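Local structure of peptidyl-tRNA hydrolase (Thermoplasma acidophilum, 1RLK) at residues Q23-S35 / M74-Y86. The protein probably hydrolyses peptidyl-tRNAs that drop off the ribosome during protein synthesis, releasing the N-acyl amino acid from the tRNA, as a member of the PTH2 family. Residues are numbered along the deposited sequence; the frame is centred on the assembly and turned at random. Where two conformers were deposited one is given.
Sequences QVAHAAVTCAIRS and MGIVNEIVQDRGY. With SO4 (sulfate ion), chain B.
Arg34 reaches from the helix to Glu79 on the strand and grips it end-on, NH1 and NH2 both closing on the single oxygen OE1. Arg34 NH1 lies 2.9 Å from Glu79 OE1 in this salt bridge. OE1 lies in the guanidinium plane, yet the carboxylate is turned 46° against that plane, and Arg34 NH2 meets OE1 from above the plane of the carboxylate. Glu79 CG, anti to the backbone N, extends to Thr30, and the bend at chi2 (75°) turns CD over its methyl, with Thr30 CG2 3.4 Å from Glu79 CD. On the buried side, Cys31 SG sits 3.9 Å from Glu79 CB.

Val77 and Val81 pack beyond this pair. Val77 CG1 and CG2 both lie 3.7 Å from Ser35 OG, a hydroxyl bonded back to Cys31 O. Val81 divides its two methyls between neighbouring helix residues: CG2 presses tightly on Ala27 CA at 3.5 Å, while CG1 meets His26 CB and Gln23 OE1. That amide oxygen is also hydrogen-bonded to Thr95. Gln23 NE2 approaches O2 of a sulfate, probably from the crystallisation liquor, to 2.7 Å, and Arg84 holds the same ion through its backbone N and NE.

The helical segment 23-35, part of helix 17-38, runs at 150° to strand 78-82, an outermost strand of the chain's mixed four-stranded sheet, which pairs with strand 94-103; Asn78, facing the other way, bonds Lys68 and Asp72. Replacing Arg34 with a leucine would probably leave the Glu79 carboxylate without its countercharge and freer to swing off Thr30. Two bonds to one oxygen probably fix how that carboxylate is turned at the partly exposed margin, while Val77 and Val81 carry the apolar packing.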
ATOM      1  N   GLN A  23       2.786   9.823  -1.720  1.00 15.08           N
ATOM      2  CA  GLN A  23       2.314   8.621  -2.415  1.00 15.07           C
ATOM      3  C   GLN A  23       1.906   7.556  -1.428  1.00 14.96           C
ATOM      4  O   GLN A  23       0.863   6.916  -1.598  1.00 14.49           O
ATOM      5  CB  GLN A  23       3.370   8.061  -3.364  1.00 15.33           C
ATOM      6  CG  GLN A  23       3.825   9.030  -4.447  1.00 17.46           C
ATOM      7  CD  GLN A  23       2.722   9.469  -5.347  1.00 17.98           C
ATOM      8  OE1 GLN A  23       2.040   8.637  -5.954  1.00 18.93           O
ATOM      9  NE2 GLN A  23       2.535  10.784  -5.452  1.00 20.97           N
ATOM     10  N   VAL A  24       2.706   7.376  -0.372  1.00 15.12           N
ATOM     11  CA  VAL A  24       2.331   6.451   0.710  1.00 14.86           C
ATOM     12  C   VAL A  24       1.014   6.879   1.357  1.00 14.86           C
ATOM     13  O   VAL A  24       0.145   6.030   1.628  1.00 14.85           O
ATOM     14  CB  VAL A  24       3.465   6.318   1.773  1.00 14.98           C
ATOM     15  CG1 VAL A  24       2.985   5.536   2.983  1.00 16.16           C
ATOM     16  CG2 VAL A  24       4.676   5.626   1.149  1.00 15.27           C
ATOM     17  N   ALA A  25       0.847   8.190   1.592  1.00 14.78           N
ATOM     18  CA  ALA A  25      -0.408   8.717   2.130  1.00 15.24           C
ATOM     19  C   ALA A  25      -1.612   8.454   1.209  1.00 15.28           C
ATOM     20  O   ALA A  25      -2.712   8.173   1.697  1.00 15.72           O
ATOM     21  CB  ALA A  25      -0.292  10.228   2.440  1.00 15.16           C
ATOM     22  N   HIS A  26      -1.417   8.554  -0.104  1.00 15.46           N
ATOM     23  CA  HIS A  26      -2.479   8.236  -1.069  1.00 15.91           C
ATOM     24  C   HIS A  26      -2.921   6.795  -0.865  1.00 15.50           C
ATOM     25  O   HIS A  26      -4.121   6.538  -0.730  1.00 15.88           O
ATOM     26  CB  HIS A  26      -2.033   8.394  -2.522  0.63 16.00           C
ATOM     27  CG  HIS A  26      -1.690   9.795  -2.907  0.63 18.01           C
ATOM     28  ND1 HIS A  26      -1.073  10.111  -4.097  0.63 20.10           N
ATOM     29  CD2 HIS A  26      -1.876  10.965  -2.254  0.63 20.41           C
ATOM     30  CE1 HIS A  26      -0.904  11.420  -4.164  0.63 20.77           C
ATOM     31  NE2 HIS A  26      -1.377  11.959  -3.054  0.63 20.32           N
ATOM     32  N   ALA A  27      -1.957   5.864  -0.811  1.00 14.84           N
ATOM     33  CA  ALA A  27      -2.281   4.447  -0.641  1.00 14.37           C
ATOM     34  C   ALA A  27      -3.038   4.209   0.654  1.00 14.43           C
ATOM     35  O   ALA A  27      -4.014   3.449   0.692  1.00 13.92           O
ATOM     36  CB  ALA A  27      -1.024   3.605  -0.696  1.00 14.17           C
ATOM     37  N   ALA A  28      -2.596   4.877   1.718  1.00 14.33           N
ATOM     38  CA  ALA A  28      -3.121   4.650   3.050  1.00 14.49           C
ATOM     39  C   ALA A  28      -4.546   5.163   3.169  1.00 15.02           C
ATOM     40  O   ALA A  28      -5.382   4.516   3.798  1.00 14.93           O
ATOM     41  CB  ALA A  28      -2.231   5.328   4.094  1.00 14.58           C
ATOM     42  N   VAL A  29      -4.817   6.320   2.564  1.00 15.08           N
ATOM     43  CA  VAL A  29      -6.147   6.906   2.571  1.00 16.14           C
ATOM     44  C   VAL A  29      -7.153   6.017   1.840  1.00 16.97           C
ATOM     45  O   VAL A  29      -8.229   5.717   2.367  1.00 16.85           O
ATOM     46  CB  VAL A  29      -6.126   8.327   1.961  1.00 16.23           C
ATOM     47  CG1 VAL A  29      -7.540   8.819   1.666  1.00 17.86           C
ATOM     48  CG2 VAL A  29      -5.400   9.284   2.925  1.00 16.73           C
ATOM     49  N   THR A  30      -6.788   5.560   0.649  1.00 17.44           N
ATOM     50  CA  THR A  30      -7.723   4.757  -0.123  1.00 18.11           C
ATOM     51  C   THR A  30      -7.982   3.418   0.579  1.00 18.36           C
ATOM     52  O   THR A  30      -9.129   2.990   0.690  1.00 17.33           O
ATOM     53  CB  THR A  30      -7.207   4.547  -1.541  1.00 18.08           C
ATOM     54  OG1 THR A  30      -7.071   5.814  -2.196  1.00 18.07           O
ATOM     55  CG2 THR A  30      -8.222   3.755  -2.385  1.00 19.42           C
ATOM     56  N   CYS A  31      -6.924   2.766   1.073  1.00 18.76           N
ATOM     57  CA  CYS A  31      -7.096   1.477   1.734  1.00 19.45           C
ATOM     58  C   CYS A  31      -7.935   1.611   2.993  1.00 19.50           C
ATOM     59  O   CYS A  31      -8.774   0.768   3.279  1.00 19.91           O
ATOM     60  CB  CYS A  31      -5.741   0.850   2.052  1.00 19.64           C
ATOM     61  SG  CYS A  31      -4.903   0.209   0.605  1.00 22.36           S
ATOM     62  N   ALA A  32      -7.707   2.682   3.743  1.00 19.55           N
ATOM     63  CA  ALA A  32      -8.373   2.875   5.029  1.00 20.19           C
ATOM     64  C   ALA A  32      -9.871   3.100   4.838  1.00 20.49           C
ATOM     65  O   ALA A  32     -10.674   2.510   5.531  1.00 20.61           O
ATOM     66  CB  ALA A  32      -7.739   4.053   5.800  1.00 19.39           C
ATOM     67  N   ILE A  33     -10.223   3.956   3.889  1.00 21.93           N
ATOM     68  CA  ILE A  33     -11.616   4.264   3.593  1.00 23.04           C
ATOM     69  C   ILE A  33     -12.355   3.047   3.036  1.00 23.09           C
ATOM     70  O   ILE A  33     -13.452   2.751   3.480  1.00 23.66           O
ATOM     71  CB  ILE A  33     -11.716   5.497   2.654  1.00 23.26           C
ATOM     72  CG1 ILE A  33     -11.346   6.753   3.453  1.00 24.75           C
ATOM     73  CG2 ILE A  33     -13.127   5.617   2.060  1.00 24.34           C
ATOM     74  CD1 ILE A  33     -11.379   8.048   2.684  1.00 26.48           C
ATOM     75  N   ARG A  34     -11.762   2.339   2.081  1.00 23.69           N
ATOM     76  CA  ARG A  34     -12.359   1.100   1.585  1.00 24.23           C
ATOM     77  C   ARG A  34     -12.551   0.084   2.726  1.00 24.79           C
ATOM     78  O   ARG A  34     -13.603  -0.552   2.845  1.00 23.94           O
ATOM     79  CB  ARG A  34     -11.503   0.512   0.464  1.00 24.49           C
ATOM     80  CG  ARG A  34     -11.987  -0.848  -0.033  1.00 25.51           C
ATOM     81  CD  ARG A  34     -11.419  -1.285  -1.356  1.00 26.65           C
ATOM     82  NE  ARG A  34     -11.405  -0.210  -2.354  1.00 27.92           N
ATOM     83  CZ  ARG A  34     -10.340   0.170  -3.067  1.00 29.15           C
ATOM     84  NH1 ARG A  34      -9.150  -0.427  -2.912  1.00 28.77           N
ATOM     85  NH2 ARG A  34     -10.465   1.172  -3.936  1.00 28.88           N
ATOM     86  N   SER A  35     -11.545  -0.042   3.592  1.00 25.41           N
ATOM     87  CA  SER A  35     -11.595  -1.024   4.678  1.00 25.86           C
ATOM     88  C   SER A  35     -12.653  -0.648   5.704  1.00 26.87           C
ATOM     89  O   SER A  35     -13.282  -1.512   6.309  1.00 26.68           O
ATOM     90  CB  SER A  35     -10.233  -1.180   5.342  1.00 25.48           C
ATOM     91  OG  SER A  35      -9.310  -1.792   4.459  1.00 25.13           O
ATOM     92  N   MET A  74      -5.444 -13.604  -1.682  1.00 24.93           N
ATOM     93  CA  MET A  74      -5.702 -13.743  -0.252  1.00 24.74           C
ATOM     94  C   MET A  74      -6.888 -12.931   0.230  1.00 24.39           C
ATOM     95  O   MET A  74      -7.240 -12.995   1.406  1.00 24.45           O
ATOM     96  CB  MET A  74      -4.461 -13.321   0.530  1.00 25.17           C
ATOM     97  CG  MET A  74      -3.311 -14.261   0.324  1.00 27.00           C
ATOM     98  SD  MET A  74      -1.943 -13.859   1.388  1.00 30.48           S
ATOM     99  CE  MET A  74      -0.752 -13.891   0.244  1.00 30.85           C
ATOM    100  N   GLY A  75      -7.498 -12.167  -0.670  1.00 23.73           N
ATOM    101  CA  GLY A  75      -8.666 -11.375  -0.348  1.00 23.69           C
ATOM    102  C   GLY A  75      -8.328 -10.191   0.529  1.00 23.42           C
ATOM    103  O   GLY A  75      -9.127  -9.791   1.378  1.00 23.98           O
ATOM    104  N   ILE A  76      -7.132  -9.651   0.337  1.00 23.20           N
ATOM    105  CA  ILE A  76      -6.663  -8.519   1.122  1.00 23.11           C
ATOM    106  C   ILE A  76      -6.920  -7.230   0.349  1.00 22.45           C
ATOM    107  O   ILE A  76      -6.578  -7.112  -0.841  1.00 21.63           O
ATOM    108  CB  ILE A  76      -5.164  -8.677   1.463  1.00 23.30           C
ATOM    109  CG1 ILE A  76      -4.968  -9.872   2.413  1.00 24.38           C
ATOM    110  CG2 ILE A  76      -4.614  -7.394   2.100  1.00 24.11           C
ATOM    111  CD1 ILE A  76      -3.516 -10.335   2.569  1.00 25.16           C
ATOM    112  N   VAL A  77      -7.503  -6.260   1.043  1.00 22.17           N
ATOM    113  CA  VAL A  77      -7.693  -4.919   0.479  1.00 21.68           C
ATOM    114  C   VAL A  77      -6.368  -4.360   0.011  1.00 21.15           C
ATOM    115  O   VAL A  77      -5.366  -4.399   0.736  1.00 20.28           O
ATOM    116  CB  VAL A  77      -8.317  -3.947   1.514  1.00 21.84           C
ATOM    117  CG1 VAL A  77      -8.288  -2.493   0.991  1.00 22.71           C
ATOM    118  CG2 VAL A  77      -9.732  -4.386   1.866  1.00 22.56           C
ATOM    119  N   ASN A  78      -6.349  -3.836  -1.211  1.00 20.73           N
ATOM    120  CA  ASN A  78      -5.141  -3.244  -1.768  1.00 20.23           C
ATOM    121  C   ASN A  78      -5.453  -2.170  -2.783  1.00 19.96           C
ATOM    122  O   ASN A  78      -6.504  -2.214  -3.443  1.00 20.32           O
ATOM    123  CB  ASN A  78      -4.267  -4.325  -2.403  1.00 20.29           C
ATOM    124  CG  ASN A  78      -4.917  -4.965  -3.629  1.00 21.51           C
ATOM    125  OD1 ASN A  78      -4.653  -4.552  -4.758  1.00 20.30           O
ATOM    126  ND2 ASN A  78      -5.763  -5.979  -3.406  1.00 16.38           N
ATOM    127  N   GLU A  79      -4.549  -1.206  -2.919  1.00 19.24           N
ATOM    128  CA  GLU A  79      -4.729  -0.128  -3.878  1.00 18.67           C
ATOM    129  C   GLU A  79      -3.409   0.216  -4.515  1.00 18.78           C
ATOM    130  O   GLU A  79      -2.462   0.619  -3.823  1.00 17.41           O
ATOM    131  CB  GLU A  79      -5.296   1.112  -3.186  1.00 19.42           C
ATOM    132  CG  GLU A  79      -5.541   2.281  -4.124  1.00 20.64           C
ATOM    133  CD  GLU A  79      -6.767   2.111  -5.014  1.00 22.86           C
ATOM    134  OE1 GLU A  79      -7.571   1.141  -4.837  1.00 22.39           O
ATOM    135  OE2 GLU A  79      -6.930   2.991  -5.876  1.00 24.43           O
ATOM    136  N   ILE A  80      -3.342   0.048  -5.834  1.00 18.19           N
ATOM    137  CA  ILE A  80      -2.255   0.561  -6.627  1.00 18.80           C
ATOM    138  C   ILE A  80      -2.434   2.072  -6.781  1.00 19.36           C
ATOM    139  O   ILE A  80      -3.514   2.547  -7.130  1.00 19.43           O
ATOM    140  CB  ILE A  80      -2.220  -0.143  -8.001  1.00 19.54           C
ATOM    141  CG1 ILE A  80      -1.596  -1.529  -7.830  1.00 21.29           C
ATOM    142  CG2 ILE A  80      -1.440   0.685  -9.023  1.00 19.47           C
ATOM    143  CD1 ILE A  80      -1.730  -2.422  -9.032  1.00 24.21           C
ATOM    144  N   VAL A  81      -1.363   2.812  -6.528  1.00 18.75           N
ATOM    145  CA  VAL A  81      -1.414   4.252  -6.527  1.00 19.49           C
ATOM    146  C   VAL A  81      -0.656   4.763  -7.732  1.00 19.72           C
ATOM    147  O   VAL A  81       0.442   4.293  -8.027  1.00 20.24           O
ATOM    148  CB  VAL A  81      -0.827   4.818  -5.212  1.00 18.62           C
ATOM    149  CG1 VAL A  81      -0.535   6.315  -5.341  1.00 19.97           C
ATOM    150  CG2 VAL A  81      -1.786   4.543  -4.067  1.00 20.23           C
ATOM    151  N   GLN A  82      -1.249   5.728  -8.409  1.00 20.38           N
ATOM    152  CA  GLN A  82      -0.645   6.387  -9.562  1.00 21.99           C
ATOM    153  C   GLN A  82      -0.594   7.888  -9.310  1.00 23.01           C
ATOM    154  O   GLN A  82      -1.573   8.453  -8.840  1.00 21.22           O
ATOM    155  CB  GLN A  82      -1.472   6.108 -10.833  1.00 21.67           C
ATOM    156  CG  GLN A  82      -1.534   4.624 -11.214  1.00 23.18           C
ATOM    157  CD  GLN A  82      -2.467   4.314 -12.395  1.00 24.05           C
ATOM    158  OE1 GLN A  82      -2.161   4.635 -13.547  1.00 26.76           O
ATOM    159  NE2 GLN A  82      -3.575   3.664 -12.109  1.00 23.01           N
ATOM    160  N   ASP A  83       0.531   8.530  -9.631  1.00 25.73           N
ATOM    161  CA  ASP A  83       0.637   9.977  -9.511  1.00 28.23           C
ATOM    162  C   ASP A  83      -0.077  10.673 -10.671  1.00 30.44           C
ATOM    163  O   ASP A  83      -0.775  10.020 -11.451  1.00 30.26           O
ATOM    164  CB  ASP A  83       2.109  10.443  -9.320  1.00 28.90           C
ATOM    165  CG  ASP A  83       2.990  10.260 -10.551  1.00 29.61           C
ATOM    166  OD1 ASP A  83       2.496  10.030 -11.676  1.00 31.34           O
ATOM    167  OD2 ASP A  83       4.232  10.353 -10.469  1.00 32.67           O
ATOM    168  N   ARG A  84       0.066  11.992 -10.763  1.00 33.12           N
ATOM    169  CA  ARG A  84      -0.583  12.758 -11.829  1.00 35.75           C
ATOM    170  C   ARG A  84       0.194  12.547 -13.127  1.00 36.88           C
ATOM    171  O   ARG A  84       1.380  12.240 -13.121  1.00 37.40           O
ATOM    172  CB  ARG A  84      -0.726  14.261 -11.469  1.00 36.49           C
ATOM    173  CG  ARG A  84       0.582  15.070 -11.297  1.00 39.47           C
ATOM    174  CD  ARG A  84       0.428  16.475 -10.601  1.00 42.86           C
ATOM    175  NE  ARG A  84       0.873  16.493  -9.191  1.00 45.35           N
ATOM    176  CZ  ARG A  84       1.413  17.545  -8.553  1.00 47.03           C
ATOM    177  NH1 ARG A  84       1.551  18.731  -9.138  1.00 48.47           N
ATOM    178  NH2 ARG A  84       1.784  17.417  -7.283  1.00 47.91           N
ATOM    179  N   GLY A  85      -0.480  12.678 -14.251  1.00 38.68           N
ATOM    180  CA  GLY A  85       0.177  12.479 -15.527  1.00 40.21           C
ATOM    181  C   GLY A  85       1.120  13.610 -15.898  1.00 41.16           C
ATOM    182  O   GLY A  85       1.258  14.602 -15.169  1.00 41.11           O
ATOM    183  N   TYR A  86       1.792  13.437 -17.029  1.00 42.35           N
ATOM    184  CA  TYR A  86       2.286  14.576 -17.796  1.00 43.48           C
ATOM    185  C   TYR A  86       1.092  15.162 -18.560  1.00 44.20           C
ATOM    186  O   TYR A  86       1.123  16.317 -18.988  1.00 44.47           O
ATOM    187  CB  TYR A  86       3.405  14.155 -18.754  1.00 43.51           C
ATOM    188  CG  TYR A  86       4.709  13.816 -18.062  1.00 43.79           C
ATOM    189  CD1 TYR A  86       5.077  12.490 -17.837  1.00 44.71           C
ATOM    190  CD2 TYR A  86       5.578  14.819 -17.634  1.00 44.40           C
ATOM    191  CE1 TYR A  86       6.272  12.169 -17.206  1.00 45.55           C
ATOM    192  CE2 TYR A  86       6.780  14.510 -16.999  1.00 44.80           C
ATOM    193  CZ  TYR A  86       7.123  13.183 -16.788  1.00 45.42           C
ATOM    194  OH  TYR A  86       8.314  12.854 -16.168  1.00 46.89           O
TER
HETATM  195  S   SO4 B 201       0.793  13.536  -7.222  0.52 31.83           S
HETATM  196  O1  SO4 B 201      -0.094  12.370  -7.221  0.52 29.86           O
HETATM  197  O2  SO4 B 201       2.003  13.241  -6.464  0.52 32.96           O
HETATM  198  O3  SO4 B 201       1.245  13.866  -8.568  0.52 31.05           O
HETATM  199  O4  SO4 B 201       0.097  14.670  -6.614  0.52 31.61           O
HETATM  200  O   HOH W   1      -9.097  -3.749  -2.446  1.00 23.11           O